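Local coordinates for putative flavoprotein decarboxylase (PDB 6JLS) that binds flavin mononucleotide and probably decarboxylates a peptide cysteine oxidatively during thioviridamide biosynthesis, at residues T20-G25 and H48-P53; V97-T102 and S183-A188; A104-L109 and R147-L152; V129-V134 and E155-A160. One frame throughout, in Å; residues are numbered along the deposited sequence.

Interaction 1 of 4, residues T20-G25 and H48-P53. With FMN (flavin mononucleotide), chain B.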
# COMPACT_ATOMS: atom_id res chain seq x y z
N THR A 20 -14.09 33.74 6.00
CA THR A 20 -13.23 32.58 5.83
C THR A 20 -12.11 32.63 6.86
O THR A 20 -11.36 33.62 6.93
CB THR A 20 -12.66 32.52 4.42
OG1 THR A 20 -13.74 32.32 3.49
CG2 THR A 20 -11.67 31.38 4.29
N MET A 21 -12.00 31.56 7.65
CA MET A 21 -11.01 31.37 8.69
C MET A 21 -9.92 30.42 8.19
O MET A 21 -10.22 29.31 7.73
CB MET A 21 -11.71 30.81 9.93
CG MET A 21 -10.83 30.30 11.04
SD MET A 21 -11.80 29.82 12.52
CE MET A 21 -13.39 29.48 11.81
N CYS A 22 -8.65 30.84 8.28
CA CYS A 22 -7.54 30.00 7.86
C CYS A 22 -6.70 29.57 9.05
O CYS A 22 -6.42 30.37 9.95
CB CYS A 22 -6.64 30.71 6.84
SG CYS A 22 -7.40 31.13 5.24
N LEU A 23 -6.29 28.30 9.06
CA LEU A 23 -5.54 27.71 10.16
C LEU A 23 -4.19 27.21 9.67
O LEU A 23 -4.11 26.46 8.69
CB LEU A 23 -6.33 26.56 10.79
CG LEU A 23 -7.70 26.91 11.37
CD1 LEU A 23 -8.28 25.69 12.08
CD2 LEU A 23 -7.58 28.08 12.34
N SER A 24 -3.13 27.60 10.38
CA SER A 24 -1.73 27.34 10.09
C SER A 24 -1.19 26.24 11.03
O SER A 24 -1.79 25.91 12.05
CB SER A 24 -0.93 28.65 10.27
OG SER A 24 0.22 28.68 9.47
N GLY A 25 0.00 25.74 10.71
CA GLY A 25 0.62 24.70 11.52
C GLY A 25 1.18 25.14 12.85
O GLY A 25 2.37 24.96 13.15
N HIS A 48 -16.42 29.74 6.34
CA HIS A 48 -15.53 28.78 5.69
C HIS A 48 -14.25 28.62 6.49
O HIS A 48 -13.78 29.57 7.14
CB HIS A 48 -15.17 29.20 4.28
CG HIS A 48 -16.34 29.46 3.39
ND1 HIS A 48 -17.14 28.44 2.91
CD2 HIS A 48 -16.82 30.60 2.86
CE1 HIS A 48 -18.07 28.96 2.14
NE2 HIS A 48 -17.90 30.26 2.08
N VAL A 49 -13.64 27.44 6.40
CA VAL A 49 -12.38 27.16 7.08
C VAL A 49 -11.45 26.47 6.10
O VAL A 49 -11.88 25.56 5.37
CB VAL A 49 -12.58 26.28 8.34
CG1 VAL A 49 -11.23 26.01 8.99
CG2 VAL A 49 -13.50 26.97 9.31
N ALA A 50 -10.20 26.92 6.06
CA ALA A 50 -9.16 26.31 5.25
C ALA A 50 -7.96 26.02 6.14
O ALA A 50 -7.67 26.79 7.07
CB ALA A 50 -8.73 27.23 4.11
N LEU A 51 -7.26 24.92 5.86
CA LEU A 51 -6.15 24.45 6.67
C LEU A 51 -4.91 24.29 5.80
O LEU A 51 -5.00 23.85 4.65
CB LEU A 51 -6.47 23.08 7.35
CG LEU A 51 -7.52 22.99 8.47
CD1 LEU A 51 -8.90 23.37 7.97
CD2 LEU A 51 -7.57 21.58 9.03
N THR A 52 -3.76 24.65 6.34
CA THR A 52 -2.53 24.26 5.71
C THR A 52 -2.26 22.79 6.00
O THR A 52 -2.79 22.23 6.97
CB THR A 52 -1.36 25.09 6.23
OG1 THR A 52 -1.04 24.65 7.55
CG2 THR A 52 -1.69 26.59 6.23
N PRO A 53 -1.44 22.12 5.19
CA PRO A 53 -1.06 20.74 5.54
C PRO A 53 -0.53 20.59 6.97
O PRO A 53 -0.99 19.70 7.69
CB PRO A 53 -0.01 20.39 4.48
CG PRO A 53 -0.40 21.23 3.29
CD PRO A 53 -0.92 22.53 3.88
N1 FMN B . 5.53 27.68 13.80
C2 FMN B . 5.06 28.95 14.03
O2 FMN B . 5.32 29.85 13.23
N3 FMN B . 4.30 29.22 15.15
C4 FMN B . 4.00 28.22 16.05
O4 FMN B . 3.32 28.45 17.05
C4A FMN B . 4.47 26.93 15.82
N5 FMN B . 4.18 25.92 16.71
C5A FMN B . 4.65 24.64 16.49
C6 FMN B . 4.34 23.65 17.41
C7 FMN B . 4.80 22.35 17.21
C7M FMN B . 4.45 21.29 18.22
C8 FMN B . 5.57 22.04 16.07
C8M FMN B . 6.07 20.64 15.84
C9 FMN B . 5.88 23.05 15.15
C9A FMN B . 5.42 24.36 15.36
N10 FMN B . 5.71 25.38 14.46
C10 FMN B . 5.24 26.66 14.69
C1' FMN B . 6.52 25.09 13.23
C2' FMN B . 5.56 24.97 12.04
O2' FMN B . 4.65 23.89 12.18
C3' FMN B . 6.31 24.81 10.72
O3' FMN B . 6.97 26.03 10.45
C4' FMN B . 5.33 24.45 9.61
O4' FMN B . 5.97 24.09 8.40
C5' FMN B . 4.36 25.59 9.35
O5' FMN B . 3.59 25.18 8.24
P FMN B . 2.39 26.07 7.68
O1P FMN B . 2.68 27.54 7.97
O2P FMN B . 2.28 25.87 6.19
O3P FMN B . 1.11 25.69 8.38
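The imidazole of His48 meets Thr20 at its edge, where OG1 of Thr20 lies near the ring plane, 3.6 Å from CD2 of His48; this hydroxyl is hydrogen-bonded to OG of Ser93, and ND1 of His48 to the backbone N of Ser71. The pair belongs to strands 18-23 and 46-51, which run parallel, bridged by four backbone hydrogen bonds, from Met21 N to His48 O (2.7 Å) through to Thr52 N on Leu23 O (3.0 Å). On the face carrying Met21, Leu23, Val49 and Leu51, Met21 and Val49 lie side by side: the Met21 chain runs extended from CB and then bends at its thioether (chi3 24°), setting CE 3.5 Å from CG2 of Val49. Helix 32-40 packs against Met21 and Leu23 there, while helix 117-124 meets Cys22 and Ala50 on the other face. Beyond the strand ends the chains grip the cofactor phosphate. Its O3P receives Gly25 N at 2.6 Å and Thr52 OG1 at 2.5 Å, while Gly25 O accepts FMN O2' at 2.7 Å. Two parallel strands linked through helix 32-40, with nucleotide-binding loops at their C-terminal ends, form the beta-alpha-beta unit of a Rossmann-like flavoprotein fold.

Interaction 2 of 4, residues V97-T102 and S183-A188. With FMN (flavin mononucleotide), chain B.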
# COMPACT_ATOMS: atom_id res chain seq x y z
N VAL A 97 -9.49 35.62 7.74
CA VAL A 97 -8.66 35.67 8.94
C VAL A 97 -7.70 34.48 8.92
O VAL A 97 -8.12 33.34 8.72
CB VAL A 97 -9.51 35.63 10.22
CG1 VAL A 97 -8.62 35.76 11.46
CG2 VAL A 97 -10.54 36.72 10.20
N VAL A 98 -6.41 34.75 9.13
CA VAL A 98 -5.42 33.70 9.34
C VAL A 98 -4.99 33.77 10.80
O VAL A 98 -4.31 34.72 11.22
CB VAL A 98 -4.23 33.81 8.38
CG1 VAL A 98 -3.29 32.61 8.56
CG2 VAL A 98 -4.71 33.89 6.95
N ALA A 99 -5.41 32.78 11.57
CA ALA A 99 -5.27 32.80 13.02
C ALA A 99 -5.36 31.37 13.55
O ALA A 99 -6.45 30.78 13.59
CB ALA A 99 -6.35 33.68 13.64
N PRO A 100 -4.24 30.78 13.98
CA PRO A 100 -2.92 31.42 14.00
C PRO A 100 -2.25 31.48 12.64
O PRO A 100 -2.54 30.66 11.77
CB PRO A 100 -2.13 30.53 14.96
CG PRO A 100 -2.74 29.15 14.76
CD PRO A 100 -4.20 29.40 14.49
N ALA A 101 -1.35 32.44 12.45
CA ALA A 101 -0.49 32.53 11.27
C ALA A 101 0.93 32.22 11.70
O ALA A 101 1.53 32.99 12.47
CB ALA A 101 -0.59 33.92 10.62
N THR A 102 1.47 31.11 11.23
CA THR A 102 2.84 30.72 11.55
C THR A 102 3.84 31.65 10.87
O THR A 102 3.52 32.39 9.94
CB THR A 102 3.13 29.31 11.08
OG1 THR A 102 2.93 29.28 9.67
CG2 THR A 102 2.25 28.26 11.82
N SER A 183 -10.58 38.95 20.15
CA SER A 183 -10.31 40.32 19.74
C SER A 183 -9.96 40.39 18.25
O SER A 183 -10.33 41.34 17.57
CB SER A 183 -9.19 40.90 20.59
OG SER A 183 -8.87 42.22 20.20
N VAL A 184 -9.25 39.38 17.75
CA VAL A 184 -8.87 39.35 16.34
C VAL A 184 -10.12 39.22 15.46
O VAL A 184 -10.28 39.96 14.48
CB VAL A 184 -7.87 38.20 16.09
CG1 VAL A 184 -7.64 37.97 14.60
CG2 VAL A 184 -6.55 38.50 16.81
N PHE A 185 -11.02 38.31 15.81
CA PHE A 185 -12.21 38.12 14.99
C PHE A 185 -13.17 39.30 15.10
O PHE A 185 -13.95 39.53 14.17
CB PHE A 185 -12.89 36.81 15.36
CG PHE A 185 -12.23 35.62 14.72
CD1 PHE A 185 -12.56 35.26 13.41
CD2 PHE A 185 -11.24 34.92 15.38
CE1 PHE A 185 -11.92 34.19 12.80
CE2 PHE A 185 -10.60 33.84 14.78
CZ PHE A 185 -10.94 33.47 13.49
N ALA A 186 -13.09 40.08 16.18
CA ALA A 186 -13.90 41.29 16.28
C ALA A 186 -13.45 42.33 15.26
O ALA A 186 -14.28 42.97 14.61
CB ALA A 186 -13.83 41.85 17.69
N VAL A 187 -12.13 42.50 15.11
CA VAL A 187 -11.61 43.45 14.13
C VAL A 187 -11.98 43.02 12.71
O VAL A 187 -12.31 43.86 11.86
CB VAL A 187 -10.09 43.60 14.29
CG1 VAL A 187 -9.54 44.61 13.31
CG2 VAL A 187 -9.75 43.98 15.72
N ALA A 188 -11.92 41.72 12.44
CA ALA A 188 -12.29 41.22 11.12
C ALA A 188 -13.76 41.49 10.81
O ALA A 188 -14.10 41.91 9.70
CB ALA A 188 -12.01 39.73 11.03
N1 FMN B . 5.53 27.68 13.80
C2 FMN B . 5.06 28.95 14.03
O2 FMN B . 5.32 29.85 13.23
N3 FMN B . 4.30 29.22 15.15
C4 FMN B . 4.00 28.22 16.05
O4 FMN B . 3.32 28.45 17.05
C4A FMN B . 4.47 26.93 15.82
N5 FMN B . 4.18 25.92 16.71
C5A FMN B . 4.65 24.64 16.49
C6 FMN B . 4.34 23.65 17.41
C7 FMN B . 4.80 22.35 17.21
C7M FMN B . 4.45 21.29 18.22
C8 FMN B . 5.57 22.04 16.07
C8M FMN B . 6.07 20.64 15.84
C9 FMN B . 5.88 23.05 15.15
C9A FMN B . 5.42 24.36 15.36
N10 FMN B . 5.71 25.38 14.46
C10 FMN B . 5.24 26.66 14.69
C1' FMN B . 6.52 25.09 13.23
C2' FMN B . 5.56 24.97 12.04
O2' FMN B . 4.65 23.89 12.18
C3' FMN B . 6.31 24.81 10.72
O3' FMN B . 6.97 26.03 10.45
C4' FMN B . 5.33 24.45 9.61
O4' FMN B . 5.97 24.09 8.40
C5' FMN B . 4.36 25.59 9.35
O5' FMN B . 3.59 25.18 8.24
P FMN B . 2.39 26.07 7.68
O1P FMN B . 2.68 27.54 7.97
O2P FMN B . 2.28 25.87 6.19
O3P FMN B . 1.11 25.69 8.38
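Val97 turns CG1 anti to its own nitrogen (chi1 -177°), and Phe185 swings its ring back beside its backbone N (chi1 -80°), which brings the valine branches onto the aromatic group. CG1 of Val97 sits over one face of the ring, displaced toward the rim, 4.2 Å from the ring centroid and 25° off the normal, a CH-pi contact. The second branch, CG2 of Val97, also borders the ring but presses mainly on CB of Ala188 at 3.5 Å, tighter than usual for two carbons, while CG1 also reaches CG1 of Val184 at 4.0 Å. One valine therefore touches three residues spanning about one turn of helix 182-193, without any hydrogen bond across the contact. Ala99 adds a looser touch, its CB 4.4 Å from CE2 of Phe185. Past the cis peptide bond before Pro100, OG1 of Thr102 donates a hydrogen bond to FMN O1P, modelled at 2.4 Å, so short that its exact length is doubtful, and caps the N-terminus of helix 103-110. Strand 95-101 lies between strands 18-23 and 129-133, and helix 182-193 packs across this part of the sheet, with Phe185 also meeting Met35, Trp38 and Leu39 of helix 32-40 and Val184 meeting Ile130 of strand 129-133.

Interaction 3 of 4, residues A104-L109 and R147-L152. With FMN (flavin mononucleotide), chain B.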
# COMPACT_ATOMS: atom_id res chain seq x y z
N ALA A 104 6.05 30.53 8.91
CA ALA A 104 6.20 30.01 7.55
C ALA A 104 5.12 30.57 6.65
O ALA A 104 5.40 31.02 5.53
CB ALA A 104 6.16 28.48 7.56
N THR A 105 3.87 30.58 7.13
CA THR A 105 2.77 31.11 6.34
C THR A 105 2.89 32.62 6.13
O THR A 105 2.68 33.12 5.02
CB THR A 105 1.45 30.73 6.99
OG1 THR A 105 1.22 29.35 6.77
CG2 THR A 105 0.29 31.51 6.39
N LEU A 106 3.23 33.36 7.19
CA LEU A 106 3.51 34.79 7.05
C LEU A 106 4.64 35.03 6.05
O LEU A 106 4.56 35.94 5.21
CB LEU A 106 3.88 35.37 8.42
CG LEU A 106 2.80 35.34 9.50
CD1 LEU A 106 3.43 35.64 10.85
CD2 LEU A 106 1.70 36.34 9.18
N GLY A 107 5.69 34.21 6.11
CA GLY A 107 6.81 34.39 5.20
C GLY A 107 6.43 34.13 3.76
O GLY A 107 6.89 34.82 2.85
N LYS A 108 5.56 33.14 3.53
CA LYS A 108 5.12 32.84 2.17
C LYS A 108 4.25 33.97 1.63
O LYS A 108 4.45 34.44 0.51
CB LYS A 108 4.35 31.52 2.14
CG LYS A 108 5.16 30.26 2.42
CD LYS A 108 4.28 29.02 2.30
CE LYS A 108 5.02 27.77 2.74
NZ LYS A 108 4.21 26.51 2.68
N LEU A 109 3.26 34.42 2.43
CA LEU A 109 2.40 35.51 1.97
C LEU A 109 3.23 36.75 1.70
O LEU A 109 3.09 37.39 0.65
CB LEU A 109 1.33 35.81 3.01
CG LEU A 109 0.35 34.68 3.33
CD1 LEU A 109 -0.54 35.01 4.54
CD2 LEU A 109 -0.49 34.35 2.11
N ARG A 147 10.66 42.06 8.59
CA ARG A 147 10.46 42.52 7.22
C ARG A 147 9.24 41.87 6.58
O ARG A 147 8.52 42.52 5.81
CB ARG A 147 11.70 42.24 6.38
CG ARG A 147 12.92 43.10 6.72
CD ARG A 147 13.96 43.05 5.60
NE ARG A 147 14.27 41.68 5.23
CZ ARG A 147 15.19 40.94 5.85
NH1 ARG A 147 15.87 41.46 6.85
NH2 ARG A 147 15.42 39.69 5.47
N ASN A 148 8.98 40.60 6.89
CA ASN A 148 7.79 39.96 6.35
C ASN A 148 6.53 40.67 6.84
O ASN A 148 5.60 40.90 6.06
CB ASN A 148 7.78 38.48 6.73
CG ASN A 148 8.80 37.67 5.95
OD1 ASN A 148 9.24 38.08 4.88
ND2 ASN A 148 9.16 36.51 6.49
N LEU A 149 6.48 41.03 8.12
CA LEU A 149 5.35 41.78 8.64
C LEU A 149 5.23 43.15 7.96
O LEU A 149 4.12 43.60 7.64
CB LEU A 149 5.48 41.94 10.16
CG LEU A 149 5.66 40.65 10.97
CD1 LEU A 149 5.74 40.96 12.46
CD2 LEU A 149 4.53 39.65 10.71
N ASP A 150 6.37 43.81 7.71
CA ASP A 150 6.35 45.03 6.90
C ASP A 150 5.71 44.77 5.54
O ASP A 150 4.84 45.54 5.10
CB ASP A 150 7.77 45.57 6.70
CG ASP A 150 8.41 46.06 7.99
OD1 ASP A 150 7.69 46.25 9.00
OD2 ASP A 150 9.65 46.25 7.97
N ALA A 151 6.12 43.71 4.86
CA ALA A 151 5.56 43.41 3.55
C ALA A 151 4.06 43.09 3.65
O ALA A 151 3.27 43.54 2.81
CB ALA A 151 6.33 42.26 2.89
N LEU A 152 3.66 42.34 4.68
CA LEU A 152 2.26 41.96 4.83
C LEU A 152 1.38 43.18 5.01
O LEU A 152 0.25 43.23 4.52
CB LEU A 152 2.11 41.00 6.01
CG LEU A 152 2.69 39.63 5.67
CD1 LEU A 152 2.83 38.78 6.90
CD2 LEU A 152 1.83 38.94 4.63
N1 FMN B . 5.53 27.68 13.80
C2 FMN B . 5.06 28.95 14.03
O2 FMN B . 5.32 29.85 13.23
N3 FMN B . 4.30 29.22 15.15
C4 FMN B . 4.00 28.22 16.05
O4 FMN B . 3.32 28.45 17.05
C4A FMN B . 4.47 26.93 15.82
N5 FMN B . 4.18 25.92 16.71
C5A FMN B . 4.65 24.64 16.49
C6 FMN B . 4.34 23.65 17.41
C7 FMN B . 4.80 22.35 17.21
C7M FMN B . 4.45 21.29 18.22
C8 FMN B . 5.57 22.04 16.07
C8M FMN B . 6.07 20.64 15.84
C9 FMN B . 5.88 23.05 15.15
C9A FMN B . 5.42 24.36 15.36
N10 FMN B . 5.71 25.38 14.46
C10 FMN B . 5.24 26.66 14.69
C1' FMN B . 6.52 25.09 13.23
C2' FMN B . 5.56 24.97 12.04
O2' FMN B . 4.65 23.89 12.18
C3' FMN B . 6.31 24.81 10.72
O3' FMN B . 6.97 26.03 10.45
C4' FMN B . 5.33 24.45 9.61
O4' FMN B . 5.97 24.09 8.40
C5' FMN B . 4.36 25.59 9.35
O5' FMN B . 3.59 25.18 8.24
P FMN B . 2.39 26.07 7.68
O1P FMN B . 2.68 27.54 7.97
O2P FMN B . 2.28 25.87 6.19
O3P FMN B . 1.11 25.69 8.38
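Leu106 and Leu152 cross at about a right angle, CD2 of Leu106 touching CD1 of Leu152 at 3.5 Å. Both leucines place CG beside the backbone N and continue with an extended chi2 (167° in each), a conformation that aims the two methyls of Leu152 at different residues: CD1 at Leu106 and CD2 at CB of Leu109, 3.6 Å away. Leu152 thus bridges two residues about one turn apart on helix 103-110. Leu149 reaches the same helix more lightly and obliquely, CD2 to CD1 of Leu106 at 4.2 Å. Where the helix backbones come nearest, Gly107 has no side chain, and the amide of Asn148 lies against it with ND2 3.4 Å from Gly107 CA. That ND2 donates to the carbonyl oxygen of Asn111 of the second subunit, so Asn148 also joins the subunit interface. The axes of 104-109 and 147-152 approach to 8.9 Å and cross at 54°. On another side of helix 103-110, OG1 of Thr105 stands beside its backbone N and donates to FMN O1P at 2.6 Å; Ser24 is a further partner of this hydroxyl. The arrangement is an oblique helix-helix packing next to an FMN phosphate site at a helix N-terminus.

Interaction 4 of 4, residues V129-V134 and E155-A160. With FMN (flavin mononucleotide), chain B.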
# COMPACT_ATOMS: atom_id res chain seq x y z
N VAL A 129 -8.17 41.44 5.14
CA VAL A 129 -7.43 40.27 5.58
C VAL A 129 -6.80 40.57 6.93
O VAL A 129 -5.99 41.50 7.05
CB VAL A 129 -6.35 39.86 4.57
CG1 VAL A 129 -5.51 38.75 5.15
CG2 VAL A 129 -6.99 39.41 3.27
N ILE A 130 -7.16 39.79 7.94
CA ILE A 130 -6.60 39.94 9.28
C ILE A 130 -5.71 38.73 9.58
O ILE A 130 -6.13 37.58 9.40
CB ILE A 130 -7.71 40.09 10.33
CG1 ILE A 130 -8.42 41.45 10.18
CG2 ILE A 130 -7.10 40.05 11.71
CD1 ILE A 130 -9.37 41.58 9.00
N LEU A 131 -4.49 38.99 10.03
CA LEU A 131 -3.50 37.96 10.34
C LEU A 131 -3.11 38.04 11.81
O LEU A 131 -2.84 39.13 12.33
CB LEU A 131 -2.26 38.13 9.47
CG LEU A 131 -2.45 38.29 7.96
CD1 LEU A 131 -1.13 38.64 7.33
CD2 LEU A 131 -2.98 37.01 7.36
N ALA A 132 -3.07 36.88 12.48
CA ALA A 132 -2.68 36.78 13.89
C ALA A 132 -1.40 35.95 14.00
O ALA A 132 -1.47 34.71 14.13
CB ALA A 132 -3.81 36.17 14.72
N PRO A 133 -0.23 36.59 13.96
CA PRO A 133 1.02 35.83 14.09
C PRO A 133 1.09 35.12 15.44
O PRO A 133 0.68 35.65 16.47
CB PRO A 133 2.12 36.90 13.99
CG PRO A 133 1.46 38.08 13.36
CD PRO A 133 0.02 38.03 13.81
N VAL A 134 1.61 33.90 15.41
CA VAL A 134 1.89 33.14 16.62
C VAL A 134 3.21 32.43 16.39
O VAL A 134 3.36 31.69 15.42
CB VAL A 134 0.78 32.12 16.95
CG1 VAL A 134 1.14 31.31 18.18
CG2 VAL A 134 -0.55 32.81 17.15
N GLU A 155 0.80 45.08 1.88
CA GLU A 155 -0.30 44.44 1.17
C GLU A 155 -1.66 44.99 1.57
O GLU A 155 -2.65 44.66 0.92
CB GLU A 155 -0.32 42.92 1.42
CG GLU A 155 0.84 42.16 0.85
CD GLU A 155 0.85 42.15 -0.67
OE1 GLU A 155 -0.22 41.96 -1.28
OE2 GLU A 155 1.94 42.32 -1.27
N GLY A 156 -1.73 45.80 2.62
CA GLY A 156 -3.00 46.22 3.16
C GLY A 156 -3.56 45.29 4.20
O GLY A 156 -4.65 45.55 4.72
N PHE A 157 -2.85 44.21 4.53
CA PHE A 157 -3.32 43.27 5.53
C PHE A 157 -3.20 43.88 6.93
O PHE A 157 -2.31 44.68 7.21
CB PHE A 157 -2.52 41.96 5.47
CG PHE A 157 -2.59 41.24 4.13
CD1 PHE A 157 -3.61 41.52 3.22
CD2 PHE A 157 -1.65 40.27 3.80
CE1 PHE A 157 -3.69 40.85 1.99
CE2 PHE A 157 -1.72 39.59 2.57
CZ PHE A 157 -2.75 39.89 1.67
N VAL A 158 -4.10 43.46 7.82
CA VAL A 158 -4.08 43.88 9.21
C VAL A 158 -3.31 42.83 10.01
O VAL A 158 -3.71 41.66 10.06
CB VAL A 158 -5.50 44.05 9.77
CG1 VAL A 158 -5.47 44.39 11.24
CG2 VAL A 158 -6.26 45.11 8.98
N VAL A 159 -2.21 43.23 10.63
CA VAL A 159 -1.36 42.31 11.38
C VAL A 159 -1.61 42.56 12.86
O VAL A 159 -1.24 43.62 13.38
CB VAL A 159 0.13 42.49 11.04
CG1 VAL A 159 0.97 41.51 11.87
CG2 VAL A 159 0.37 42.30 9.55
N ALA A 160 -2.22 41.59 13.53
CA ALA A 160 -2.59 41.69 14.93
C ALA A 160 -1.52 41.04 15.80
O ALA A 160 -1.65 39.90 16.23
CB ALA A 160 -3.95 41.04 15.17
N1 FMN B . 5.53 27.68 13.80
C2 FMN B . 5.06 28.95 14.03
O2 FMN B . 5.32 29.85 13.23
N3 FMN B . 4.30 29.22 15.15
C4 FMN B . 4.00 28.22 16.05
O4 FMN B . 3.32 28.45 17.05
C4A FMN B . 4.47 26.93 15.82
N5 FMN B . 4.18 25.92 16.71
C5A FMN B . 4.65 24.64 16.49
C6 FMN B . 4.34 23.65 17.41
C7 FMN B . 4.80 22.35 17.21
C7M FMN B . 4.45 21.29 18.22
C8 FMN B . 5.57 22.04 16.07
C8M FMN B . 6.07 20.64 15.84
C9 FMN B . 5.88 23.05 15.15
C9A FMN B . 5.42 24.36 15.36
N10 FMN B . 5.71 25.38 14.46
C10 FMN B . 5.24 26.66 14.69
C1' FMN B . 6.52 25.09 13.23
C2' FMN B . 5.56 24.97 12.04
O2' FMN B . 4.65 23.89 12.18
C3' FMN B . 6.31 24.81 10.72
O3' FMN B . 6.97 26.03 10.45
C4' FMN B . 5.33 24.45 9.61
O4' FMN B . 5.97 24.09 8.40
C5' FMN B . 4.36 25.59 9.35
O5' FMN B . 3.59 25.18 8.24
P FMN B . 2.39 26.07 7.68
O1P FMN B . 2.68 27.54 7.97
O2P FMN B . 2.28 25.87 6.19
O3P FMN B . 1.11 25.69 8.38
O HOH W 1 -6.93 43.95 5.04
O HOH W 2 -1.77 37.09 17.86
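Three nearly straight backbone hydrogen bonds join Val129 and Leu131 to Val158 and Ala160 in parallel register. Val158 N donates to Val129 O, Val158 O takes Leu131 N, and Leu131 O receives Ala160 N at 2.8 Å and 174°, so both polar groups of Val158 and of Leu131 point into this pairing. Ile130 and Ala132 direct their backbone bonds to strand 95-101 instead. Water completes both ends: one molecule accepts from Val129 N at 2.8 Å and donates to Gly156 O, while a second donates to Pro133 O and Ala160 O over longer distances. Gly156, with positive phi, closes helix 143-154 in a Schellman motif. Next to it the Phe157 ring is sandwiched, CB of Glu155 over the centre of one face and CG1 of Val129 over the opposite one, 4.0 Å from the centroid and displaced toward the rim. Pro133 and Val159 cross nearly perpendicularly, CG to CG1 at 3.8 Å. At the far end Val134 O accepts the N3-H of FMN at 2.7 Å and 174°, recognising the pyrimidine edge of the isoalloxazine. Parallel strands joined through a helical region at the sheet margin, with cofactor bound beyond a strand's C-terminal end, are typical of a Rossmann-like fold.

Interactions 1, 2 and 4 share one parallel sheet, in which strands 46-51, 18-23, 95-101, 129-133 and 158-159 stand in that order. Strand 95-101, which belongs to interaction 2, hydrogen-bonds to both neighbours and so connects interactions 1 and 4; the centres of 2 and 4 are about 7 Å apart, those of 1 and 4 about 14 Å. Interaction 3 lies beside the sheet, its centre about 9 Å from that of interaction 4, and Leu106 packs on Pro133. Interaction 1 closes first along the chain, whereas the segments of 3 and 4 alternate within the span of 2. All four include residues hydrogen-bonded to one FMN, mostly at its phosphate, with Gly25 O at the ribityl chain and Val134 at the flavin.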